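PDB 1HCU: alpha-1,2-mannosidase from Trichoderma reesei, which probably removes alpha-1,2-linked mannose residues from high-mannose N-glycans, as a calcium-dependent family 47 glycosidase that can take off four mannoses in turn. Local coordinates for residues L40-N45 and A430-N435; S214-P219 and K266-L271; S469-Q474 and F481-E486; V154-V159 and V165-A170. All blocks are in the same frame, centred on the assembly; numbering follows the deposited sequence.

In the fold
All four contacts belong to the single family 47 domain, built largely from helices as an (alpha/alpha)7 barrel. Contact 1 closes a loop of some 385 residues, joining a turn just after helix 13-33 to strand 430-431, and contacts 4 and 2 are nested, in that order, within that loop. Contact 3 follows it, near the C terminus. Contacts 1 and 2 lie on opposite sides of the chain's centre, their own centres 41 Å apart. Contact 3 is more central and carries the calcium ligand Thr485. No two contacts touch; contacts 2 and 3 come nearest, about 11 Å between nearest atoms. Side chains of both of these touch helix 245-257.

Contact 1 (L40-N45 and A430-N435)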
# COMPACT_ATOMS: atom_id res chain seq x y z
N LEU A 40 -9.55 6.37 -14.84
CA LEU A 40 -9.50 7.29 -15.96
C LEU A 40 -8.20 7.15 -16.75
O LEU A 40 -7.13 6.90 -16.19
CB LEU A 40 -9.60 8.73 -15.47
CG LEU A 40 -9.25 9.80 -16.52
CD1 LEU A 40 -10.44 10.03 -17.46
CD2 LEU A 40 -8.89 11.10 -15.80
N HIS A 41 -8.31 7.29 -18.07
CA HIS A 41 -7.16 7.25 -18.96
C HIS A 41 -7.09 8.69 -19.42
O HIS A 41 -7.76 9.09 -20.37
CB HIS A 41 -7.41 6.29 -20.12
CG HIS A 41 -7.52 4.86 -19.69
ND1 HIS A 41 -7.75 3.83 -20.58
CD2 HIS A 41 -7.44 4.28 -18.47
CE1 HIS A 41 -7.80 2.68 -19.93
NE2 HIS A 41 -7.61 2.93 -18.65
N PRO A 42 -6.27 9.50 -18.73
CA PRO A 42 -6.02 10.93 -18.94
C PRO A 42 -5.71 11.43 -20.36
O PRO A 42 -6.01 12.58 -20.68
CB PRO A 42 -4.91 11.24 -17.94
CG PRO A 42 -4.17 9.95 -17.86
CD PRO A 42 -5.28 8.94 -17.80
N VAL A 43 -5.10 10.60 -21.19
CA VAL A 43 -4.77 11.03 -22.55
C VAL A 43 -5.93 10.80 -23.50
O VAL A 43 -6.47 11.74 -24.10
CB VAL A 43 -3.54 10.31 -23.10
CG1 VAL A 43 -3.15 10.93 -24.44
CG2 VAL A 43 -2.39 10.40 -22.11
N SER A 44 -6.33 9.54 -23.65
CA SER A 44 -7.43 9.19 -24.53
C SER A 44 -8.75 9.68 -23.92
O SER A 44 -9.77 9.76 -24.61
CB SER A 44 -7.47 7.68 -24.71
OG SER A 44 -7.59 7.02 -23.46
N ASN A 45 -8.72 10.02 -22.64
CA ASN A 45 -9.91 10.47 -21.91
C ASN A 45 -10.96 9.36 -21.85
O ASN A 45 -12.16 9.62 -21.81
CB ASN A 45 -10.50 11.74 -22.54
CG ASN A 45 -9.84 13.02 -22.02
OD1 ASN A 45 -9.88 14.06 -22.67
ND2 ASN A 45 -9.25 12.94 -20.83
N ALA A 430 -4.97 14.99 -16.69
CA ALA A 430 -4.43 14.90 -15.34
C ALA A 430 -3.00 14.35 -15.27
O ALA A 430 -2.05 15.00 -15.71
CB ALA A 430 -5.36 14.06 -14.47
N TYR A 431 -2.87 13.14 -14.71
CA TYR A 431 -1.56 12.50 -14.58
C TYR A 431 -1.66 11.05 -15.03
O TYR A 431 -2.71 10.41 -14.95
CB TYR A 431 -1.06 12.58 -13.13
CG TYR A 431 -0.96 14.00 -12.60
CD1 TYR A 431 -2.07 14.65 -12.08
CD2 TYR A 431 0.24 14.71 -12.69
CE1 TYR A 431 -2.00 15.99 -11.68
CE2 TYR A 431 0.33 16.05 -12.29
CZ TYR A 431 -0.80 16.68 -11.79
OH TYR A 431 -0.75 18.02 -11.44
N SER A 432 -0.54 10.51 -15.50
CA SER A 432 -0.55 9.15 -16.00
C SER A 432 0.76 8.41 -15.77
O SER A 432 1.79 9.01 -15.48
CB SER A 432 -0.85 9.18 -17.51
OG SER A 432 -0.62 7.92 -18.11
N SER A 433 0.68 7.09 -15.90
CA SER A 433 1.83 6.22 -15.76
C SER A 433 2.76 6.58 -16.91
O SER A 433 2.30 6.99 -17.98
CB SER A 433 1.42 4.76 -15.91
OG SER A 433 0.33 4.44 -15.07
N ILE A 434 4.06 6.42 -16.69
CA ILE A 434 5.06 6.73 -17.70
C ILE A 434 5.90 5.52 -18.07
O ILE A 434 6.13 4.63 -17.25
CB ILE A 434 5.97 7.87 -17.22
CG1 ILE A 434 6.51 7.56 -15.82
CG2 ILE A 434 5.21 9.18 -17.26
CD1 ILE A 434 7.55 8.54 -15.32
N ASN A 435 6.38 5.50 -19.31
CA ASN A 435 7.17 4.40 -19.84
C ASN A 435 8.62 4.23 -19.40
O ASN A 435 9.02 3.15 -18.97
CB ASN A 435 7.13 4.42 -21.37
CG ASN A 435 5.73 4.33 -21.93
OD1 ASN A 435 4.94 3.48 -21.52
ND2 ASN A 435 5.41 5.19 -22.89
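The ring of Pro42 meets the 430-432 backbone through CB and CG. Its CG lies 3.3 Å from Tyr431 O and 3.4 Å from Ser432 CB, while CB faces the start of the strand, 4.0 Å from Ala430 N. The aromatic ring of Tyr431 turns away from this contact and meets Trp453 with the planes at about 45°. One residue on, Ser432 brings its CB against the same proline carbon. Its hydroxyl points on along the chain, because OG stands anti to the backbone N (chi1 169°). From there OG donates to Ser433 O at 3.1 Å, on a lone pair in the carbonyl plane, and is also hydrogen-bonded to Asp448 N. Losing the hydroxyl to an alanine here is likely to rob Asp448 N of its acceptor and leave Ser433 O with its weak bond from Ser446 OG. Asp447, beside Asp448, holds the turn as well, through Val43 N and Ser44 OG, and a backbone bond links Pro42 with Ser429. Packing of Pro42 thus joins two hairpins distant in sequence: the turn between strands 39-41 and 46-48, and strand 430-431, which pairs with 426-427 directly after helix 408-425 of the (alpha/alpha)7 barrel.

Contact 2 (S214-P219 and K266-L271); sequences SPEAWP and KDRWVL
Glu216 OE1 is gripped by two donors: the backbone N of Gly220, a little further along its own loop, and Arg268 NH2 at 3.1 Å. The second bond is a salt bridge at the protein surface, tying the loop between helix 196-209 and strand 225-227 to helix 263-280 of the (alpha/alpha)7 barrel. It is not a straight bond. The N-H...O angle is 138°, and NH2 comes from above the carboxylate plane, 40° out of it, although the carboxylate and guanidinium planes are only 28° apart. The two side chains reach each other by different means: beyond CG the glutamate runs extended, whereas the arginine folds at both chi2 and chi3, which brings its end nearer the loop than its first carbons would suggest. That fold also lays the guanidinium against a neighbour one turn on, Leu271, whose CD1 sits 3.6 Å above one face, toward the rim. Pro211 touches both members of the ion pair. Next to it, the apolar half of the contact is Pro219 CB against Leu271 CD2 at 3.8 Å. The loop is held to the same helix again where Trp218 stacks on His279. Between the backbones, Pro219 O and Leu271 O approach to 3.2 Å as two acceptors, and Ser275 OG is hydrogen-bonded to Pro219 O and weakly to Leu271 O.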
# COMPACT_ATOMS: atom_id res chain seq x y z
N SER A 214 7.11 -26.26 4.45
CA SER A 214 8.47 -25.88 4.12
C SER A 214 9.10 -25.12 5.29
O SER A 214 8.44 -24.30 5.93
CB SER A 214 8.49 -25.01 2.87
OG SER A 214 7.89 -25.69 1.78
N PRO A 215 10.38 -25.39 5.59
CA PRO A 215 11.07 -24.70 6.69
C PRO A 215 11.23 -23.22 6.39
O PRO A 215 11.32 -22.82 5.23
CB PRO A 215 12.41 -25.43 6.76
CG PRO A 215 12.67 -25.75 5.32
CD PRO A 215 11.31 -26.26 4.85
N GLU A 216 11.25 -22.39 7.43
CA GLU A 216 11.41 -20.96 7.24
C GLU A 216 12.83 -20.68 6.78
O GLU A 216 13.77 -21.27 7.30
CB GLU A 216 11.14 -20.22 8.54
CG GLU A 216 9.80 -20.54 9.15
CD GLU A 216 9.63 -19.96 10.53
OE1 GLU A 216 9.37 -18.75 10.64
OE2 GLU A 216 9.76 -20.73 11.50
N ALA A 217 12.99 -19.80 5.80
CA ALA A 217 14.33 -19.47 5.31
C ALA A 217 15.11 -19.00 6.52
O ALA A 217 16.27 -19.37 6.72
CB ALA A 217 14.25 -18.37 4.28
N TRP A 218 14.45 -18.18 7.33
CA TRP A 218 15.01 -17.62 8.55
C TRP A 218 13.83 -17.39 9.47
O TRP A 218 12.70 -17.26 9.02
CB TRP A 218 15.73 -16.30 8.26
CG TRP A 218 17.14 -16.47 7.77
CD1 TRP A 218 18.21 -16.92 8.49
CD2 TRP A 218 17.63 -16.21 6.45
NE1 TRP A 218 19.34 -16.97 7.69
CE2 TRP A 218 19.01 -16.53 6.44
CE3 TRP A 218 17.03 -15.73 5.27
CZ2 TRP A 218 19.80 -16.40 5.29
CZ3 TRP A 218 17.82 -15.60 4.13
CH2 TRP A 218 19.19 -15.93 4.15
N PRO A 219 14.08 -17.35 10.78
CA PRO A 219 12.99 -17.13 11.74
C PRO A 219 12.12 -15.94 11.34
O PRO A 219 12.61 -14.82 11.18
CB PRO A 219 13.73 -16.91 13.06
CG PRO A 219 14.98 -17.73 12.89
CD PRO A 219 15.38 -17.41 11.47
N LYS A 266 2.74 -9.11 16.77
CA LYS A 266 3.90 -8.26 17.02
C LYS A 266 5.18 -9.11 17.11
O LYS A 266 6.22 -8.73 16.57
CB LYS A 266 3.72 -7.49 18.33
CG LYS A 266 4.98 -6.79 18.79
CD LYS A 266 5.07 -6.72 20.30
CE LYS A 266 5.12 -8.10 20.92
NZ LYS A 266 5.34 -8.06 22.39
N ASP A 267 5.10 -10.24 17.81
CA ASP A 267 6.25 -11.13 17.94
C ASP A 267 6.68 -11.70 16.59
O ASP A 267 7.87 -11.81 16.31
CB ASP A 267 5.96 -12.28 18.92
CG ASP A 267 6.00 -11.84 20.38
OD1 ASP A 267 6.42 -10.69 20.67
OD2 ASP A 267 5.61 -12.65 21.25
N ARG A 268 5.72 -12.07 15.75
CA ARG A 268 6.05 -12.62 14.44
C ARG A 268 6.73 -11.56 13.56
O ARG A 268 7.57 -11.88 12.71
CB ARG A 268 4.80 -13.19 13.75
CG ARG A 268 4.17 -14.38 14.48
CD ARG A 268 5.16 -15.53 14.68
NE ARG A 268 5.70 -16.02 13.41
CZ ARG A 268 6.55 -17.03 13.29
NH1 ARG A 268 6.97 -17.69 14.36
NH2 ARG A 268 6.97 -17.39 12.08
N TRP A 269 6.36 -10.30 13.77
CA TRP A 269 6.93 -9.18 13.02
C TRP A 269 8.39 -8.97 13.43
O TRP A 269 9.27 -8.79 12.58
CB TRP A 269 6.15 -7.89 13.33
CG TRP A 269 6.58 -6.71 12.50
CD1 TRP A 269 6.18 -6.41 11.24
CD2 TRP A 269 7.58 -5.74 12.85
NE1 TRP A 269 6.86 -5.32 10.77
CE2 TRP A 269 7.73 -4.89 11.73
CE3 TRP A 269 8.37 -5.51 13.98
CZ2 TRP A 269 8.64 -3.82 11.71
CZ3 TRP A 269 9.27 -4.45 13.97
CH2 TRP A 269 9.40 -3.61 12.84
N VAL A 270 8.64 -9.00 14.74
CA VAL A 270 9.98 -8.80 15.28
C VAL A 270 10.97 -9.82 14.72
O VAL A 270 12.11 -9.47 14.42
CB VAL A 270 10.00 -8.86 16.84
CG1 VAL A 270 11.44 -8.80 17.35
CG2 VAL A 270 9.21 -7.67 17.41
N LEU A 271 10.53 -11.07 14.58
CA LEU A 271 11.39 -12.11 14.02
C LEU A 271 11.68 -11.74 12.58
O LEU A 271 12.82 -11.76 12.13
CB LEU A 271 10.67 -13.47 14.06
CG LEU A 271 10.63 -14.29 15.35
CD1 LEU A 271 9.69 -15.46 15.15
CD2 LEU A 271 12.03 -14.78 15.71

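Contact 3 (S469-Q474 and F481-E486); sequences SDVQVQ and FVFNTE. With CA (calcium ion), chain H.
Phe483 meets Val471 and Val473 with the far end of its ring. From CB, the torsion that sets CG anti to the carbonyl carbon (chi1 -69°) swings the ring toward the 469-474 loop. CE1 then lies 3.5 Å from Val471 O and 3.9 Å from Val473 CG1, a methyl set at the ring's edge and in its plane. Across the ring CE2 approaches Val471 CG1 at 4.0 Å, and at the tip CZ presses on that same methyl at 3.5 Å. Both valine side chains run at about a right angle to that of Phe483. With an alanine at this position, a gap would probably open where the ring lay, and CG1 of Val471 and of Val473 would lose the surface they pack on. Strand 481-483 pairs with 489-491 in an antiparallel hairpin that enters the barrel, as in other family 47 mannosidases, and carries the calcium site near its turn. There Thr485 binds the ion twice, through O at 2.7 Å and OG1 at 2.9 Å, and four waters complete the ligands found around it; Glu249 is hydrogen-bonded to the same hydroxyl. At the other end of the strand Phe481 CD1 comes within 3.6 Å of Asp470 O, obliquely to the ring. One water accepts from Phe481 N at 3.2 Å and also bonds to Asp470 O, so solvent spans the backbones where they do not pair directly. Leu115 of helix 98-117 touches both Phe481 and Val471. Just beyond the strand, Asn484 OD1 accepts from Glu486 N in an Asx turn, the donor standing well above the carbonyl plane.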
# COMPACT_ATOMS: atom_id res chain seq x y z
N SER A 469 -3.12 16.57 12.91
CA SER A 469 -4.45 15.97 13.08
C SER A 469 -4.25 14.58 13.67
O SER A 469 -3.11 14.14 13.84
CB SER A 469 -5.20 15.88 11.75
OG SER A 469 -4.84 14.72 11.02
N ASP A 470 -5.34 13.89 13.97
CA ASP A 470 -5.24 12.55 14.53
C ASP A 470 -4.78 11.52 13.51
O ASP A 470 -4.30 10.45 13.86
CB ASP A 470 -6.59 12.12 15.11
CG ASP A 470 -6.93 12.85 16.39
OD1 ASP A 470 -7.22 14.07 16.33
OD2 ASP A 470 -6.90 12.21 17.46
N VAL A 471 -4.95 11.84 12.23
CA VAL A 471 -4.56 10.93 11.17
C VAL A 471 -3.04 10.84 11.06
O VAL A 471 -2.51 9.79 10.71
CB VAL A 471 -5.15 11.40 9.83
CG1 VAL A 471 -4.78 10.42 8.72
CG2 VAL A 471 -6.65 11.52 9.95
N GLN A 472 -2.34 11.93 11.37
CA GLN A 472 -0.88 11.97 11.30
C GLN A 472 -0.28 10.95 12.29
O GLN A 472 -0.77 10.81 13.41
CB GLN A 472 -0.36 13.37 11.66
CG GLN A 472 -0.80 14.52 10.73
CD GLN A 472 0.10 14.69 9.50
OE1 GLN A 472 -0.08 15.64 8.72
NE2 GLN A 472 1.06 13.80 9.33
N VAL A 473 0.77 10.25 11.88
CA VAL A 473 1.37 9.28 12.79
C VAL A 473 2.21 10.01 13.85
O VAL A 473 3.06 10.84 13.53
CB VAL A 473 2.23 8.25 12.02
CG1 VAL A 473 1.37 7.47 11.03
CG2 VAL A 473 3.33 8.94 11.29
N GLN A 474 1.95 9.71 15.12
CA GLN A 474 2.67 10.33 16.23
C GLN A 474 3.93 9.55 16.60
O GLN A 474 3.87 8.36 16.91
CB GLN A 474 1.76 10.43 17.46
CG GLN A 474 0.41 11.11 17.20
CD GLN A 474 0.55 12.50 16.63
OE1 GLN A 474 1.27 13.34 17.17
NE2 GLN A 474 -0.14 12.76 15.52
N PHE A 481 -5.15 6.35 14.98
CA PHE A 481 -5.48 5.82 13.65
C PHE A 481 -4.40 4.89 13.10
O PHE A 481 -3.26 4.90 13.57
CB PHE A 481 -5.74 6.96 12.65
CG PHE A 481 -7.10 7.59 12.79
CD1 PHE A 481 -7.37 8.51 13.80
CD2 PHE A 481 -8.14 7.23 11.93
CE1 PHE A 481 -8.64 9.05 13.96
CE2 PHE A 481 -9.42 7.77 12.08
CZ PHE A 481 -9.67 8.68 13.10
N VAL A 482 -4.77 4.07 12.12
CA VAL A 482 -3.83 3.14 11.51
C VAL A 482 -4.11 3.05 10.03
O VAL A 482 -5.24 2.77 9.63
CB VAL A 482 -3.96 1.71 12.08
CG1 VAL A 482 -2.79 0.85 11.60
CG2 VAL A 482 -4.01 1.75 13.59
N PHE A 483 -3.08 3.27 9.21
CA PHE A 483 -3.25 3.21 7.76
C PHE A 483 -3.25 1.76 7.26
O PHE A 483 -2.38 0.96 7.62
CB PHE A 483 -2.15 3.98 7.04
CG PHE A 483 -2.22 5.47 7.21
CD1 PHE A 483 -1.43 6.12 8.15
CD2 PHE A 483 -3.04 6.24 6.39
CE1 PHE A 483 -1.45 7.52 8.27
CE2 PHE A 483 -3.08 7.63 6.50
CZ PHE A 483 -2.28 8.27 7.45
N ASN A 484 -4.25 1.43 6.44
CA ASN A 484 -4.34 0.10 5.87
C ASN A 484 -3.34 0.15 4.71
O ASN A 484 -2.72 1.18 4.47
CB ASN A 484 -5.78 -0.20 5.40
CG ASN A 484 -6.02 0.11 3.94
OD1 ASN A 484 -5.58 1.14 3.42
ND2 ASN A 484 -6.75 -0.76 3.27
N THR A 485 -3.18 -0.95 3.98
CA THR A 485 -2.21 -0.97 2.90
C THR A 485 -2.50 -0.01 1.73
O THR A 485 -1.60 0.30 0.96
CB THR A 485 -2.03 -2.40 2.37
OG1 THR A 485 -0.66 -2.61 2.07
CG2 THR A 485 -2.87 -2.64 1.13
N GLU A 486 -3.73 0.47 1.62
CA GLU A 486 -4.09 1.38 0.53
C GLU A 486 -4.25 2.79 1.09
O GLU A 486 -5.07 3.58 0.62
CB GLU A 486 -5.40 0.92 -0.14
CG GLU A 486 -5.73 1.60 -1.46
CD GLU A 486 -4.99 1.00 -2.66
OE1 GLU A 486 -4.09 0.15 -2.45
OE2 GLU A 486 -5.30 1.38 -3.81
CA CA H . 0.69 -0.93 0.18
O HOH W 1 -2.64 8.26 14.29
O HOH W 2 -1.85 7.13 11.89
O HOH W 3 -0.70 -2.96 -1.25
O HOH W 4 1.85 -1.74 -2.21
O HOH W 5 2.86 -2.28 1.12
O HOH W 6 1.53 1.60 -0.57

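Contact 4 (V154-V159 and V165-A170); sequences VPDPTV and VRRSGA
The Asp156 carboxylate is the tight part of this contact, taking five donors. Its OD1 accepts from Gly169 N at 2.6 Å, from Ala170 N at 2.9 Å and from Arg167 NE at 3.1 Å. The arginine bond is a nearly straight salt bridge (160°) that meets the anti side of OD1 and lies in the guanidinium plane. With CG anti to the backbone N (chi1 -179°), the carboxylate reaches the 167-170 backbone. OD2 offers its syn lone pair to Ser168 OG at 2.6 Å, and takes Thr158 N at 3.0 Å from the anti side, closing an Asx turn. So many donors would probably stabilise the negative charge. Looser packing borders this network: Pro157 CD rests on Ala170 CB at 3.8 Å, both residues being partly exposed, and the Arg166 side chain extends to a cation-pi contact with Phe160. Ser168 N bonds to Thr158 O, while Val159 and Arg167 form an antiparallel non-hydrogen-bonded pair, their CA atoms 4.5 Å apart. Strand 158-160 is the middle strand of a three-stranded antiparallel sheet, with 96-97, which leads directly into helix 98-117, pairing on its other edge. Helix 175-178 adjoins the hairpin's start, with Glu177 against Pro157.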
# COMPACT_ATOMS: atom_id res chain seq x y z
N VAL A 154 -8.21 -21.05 4.78
CA VAL A 154 -7.32 -20.13 4.08
C VAL A 154 -8.16 -19.62 2.92
O VAL A 154 -8.67 -20.41 2.11
CB VAL A 154 -6.05 -20.83 3.50
CG1 VAL A 154 -5.24 -19.85 2.65
CG2 VAL A 154 -5.20 -21.37 4.63
N PRO A 155 -8.33 -18.29 2.82
CA PRO A 155 -9.13 -17.69 1.75
C PRO A 155 -8.70 -18.03 0.33
O PRO A 155 -7.51 -18.16 0.03
CB PRO A 155 -9.02 -16.20 2.04
CG PRO A 155 -7.64 -16.09 2.60
CD PRO A 155 -7.61 -17.25 3.57
N ASP A 156 -9.69 -18.19 -0.54
CA ASP A 156 -9.47 -18.45 -1.96
C ASP A 156 -9.28 -17.02 -2.47
O ASP A 156 -10.05 -16.14 -2.11
CB ASP A 156 -10.74 -19.07 -2.55
CG ASP A 156 -10.61 -19.41 -4.02
OD1 ASP A 156 -10.99 -20.55 -4.38
OD2 ASP A 156 -10.16 -18.56 -4.81
N PRO A 157 -8.25 -16.77 -3.29
CA PRO A 157 -7.94 -15.44 -3.84
C PRO A 157 -8.99 -14.82 -4.77
O PRO A 157 -9.06 -13.59 -4.90
CB PRO A 157 -6.62 -15.67 -4.56
CG PRO A 157 -6.76 -17.07 -5.07
CD PRO A 157 -7.35 -17.80 -3.87
N THR A 158 -9.80 -15.65 -5.41
CA THR A 158 -10.81 -15.16 -6.33
C THR A 158 -12.22 -15.70 -6.06
O THR A 158 -12.39 -16.88 -5.75
CB THR A 158 -10.43 -15.53 -7.79
OG1 THR A 158 -9.12 -15.04 -8.08
CG2 THR A 158 -11.42 -14.92 -8.78
N VAL A 159 -13.21 -14.82 -6.18
CA VAL A 159 -14.62 -15.20 -6.00
C VAL A 159 -15.44 -14.60 -7.13
O VAL A 159 -14.94 -13.80 -7.92
CB VAL A 159 -15.20 -14.71 -4.66
CG1 VAL A 159 -14.46 -15.36 -3.50
CG2 VAL A 159 -15.15 -13.18 -4.59
N VAL A 165 -22.92 -16.13 -5.67
CA VAL A 165 -21.72 -16.00 -4.85
C VAL A 165 -21.01 -17.34 -4.78
O VAL A 165 -21.54 -18.31 -4.25
CB VAL A 165 -22.07 -15.52 -3.40
CG1 VAL A 165 -20.80 -15.41 -2.57
CG2 VAL A 165 -22.78 -14.18 -3.45
N ARG A 166 -19.79 -17.40 -5.33
CA ARG A 166 -19.01 -18.63 -5.33
C ARG A 166 -17.49 -18.40 -5.26
O ARG A 166 -17.00 -17.32 -5.60
CB ARG A 166 -19.33 -19.47 -6.59
CG ARG A 166 -19.32 -18.67 -7.89
CD ARG A 166 -19.54 -19.58 -9.10
NE ARG A 166 -18.31 -20.28 -9.46
CZ ARG A 166 -17.50 -19.92 -10.45
NH1 ARG A 166 -17.79 -18.87 -11.21
NH2 ARG A 166 -16.39 -20.60 -10.67
N ARG A 167 -16.78 -19.43 -4.81
CA ARG A 167 -15.33 -19.45 -4.67
C ARG A 167 -14.78 -19.83 -6.03
O ARG A 167 -15.46 -20.52 -6.79
CB ARG A 167 -14.92 -20.57 -3.72
CG ARG A 167 -14.07 -20.21 -2.56
CD ARG A 167 -13.77 -21.48 -1.80
NE ARG A 167 -12.85 -22.33 -2.57
CZ ARG A 167 -12.66 -23.62 -2.34
NH1 ARG A 167 -13.33 -24.22 -1.37
NH2 ARG A 167 -11.79 -24.30 -3.07
N SER A 168 -13.55 -19.44 -6.34
CA SER A 168 -12.97 -19.81 -7.63
C SER A 168 -12.51 -21.27 -7.55
O SER A 168 -12.46 -21.97 -8.56
CB SER A 168 -11.77 -18.91 -7.96
OG SER A 168 -10.63 -19.32 -7.23
N GLY A 169 -12.19 -21.73 -6.35
CA GLY A 169 -11.74 -23.10 -6.17
C GLY A 169 -10.24 -23.27 -6.29
O GLY A 169 -9.75 -24.39 -6.48
N ALA A 170 -9.49 -22.18 -6.18
CA ALA A 170 -8.03 -22.27 -6.26
C ALA A 170 -7.54 -23.21 -5.17
O ALA A 170 -8.20 -23.37 -4.14
CB ALA A 170 -7.40 -20.89 -6.10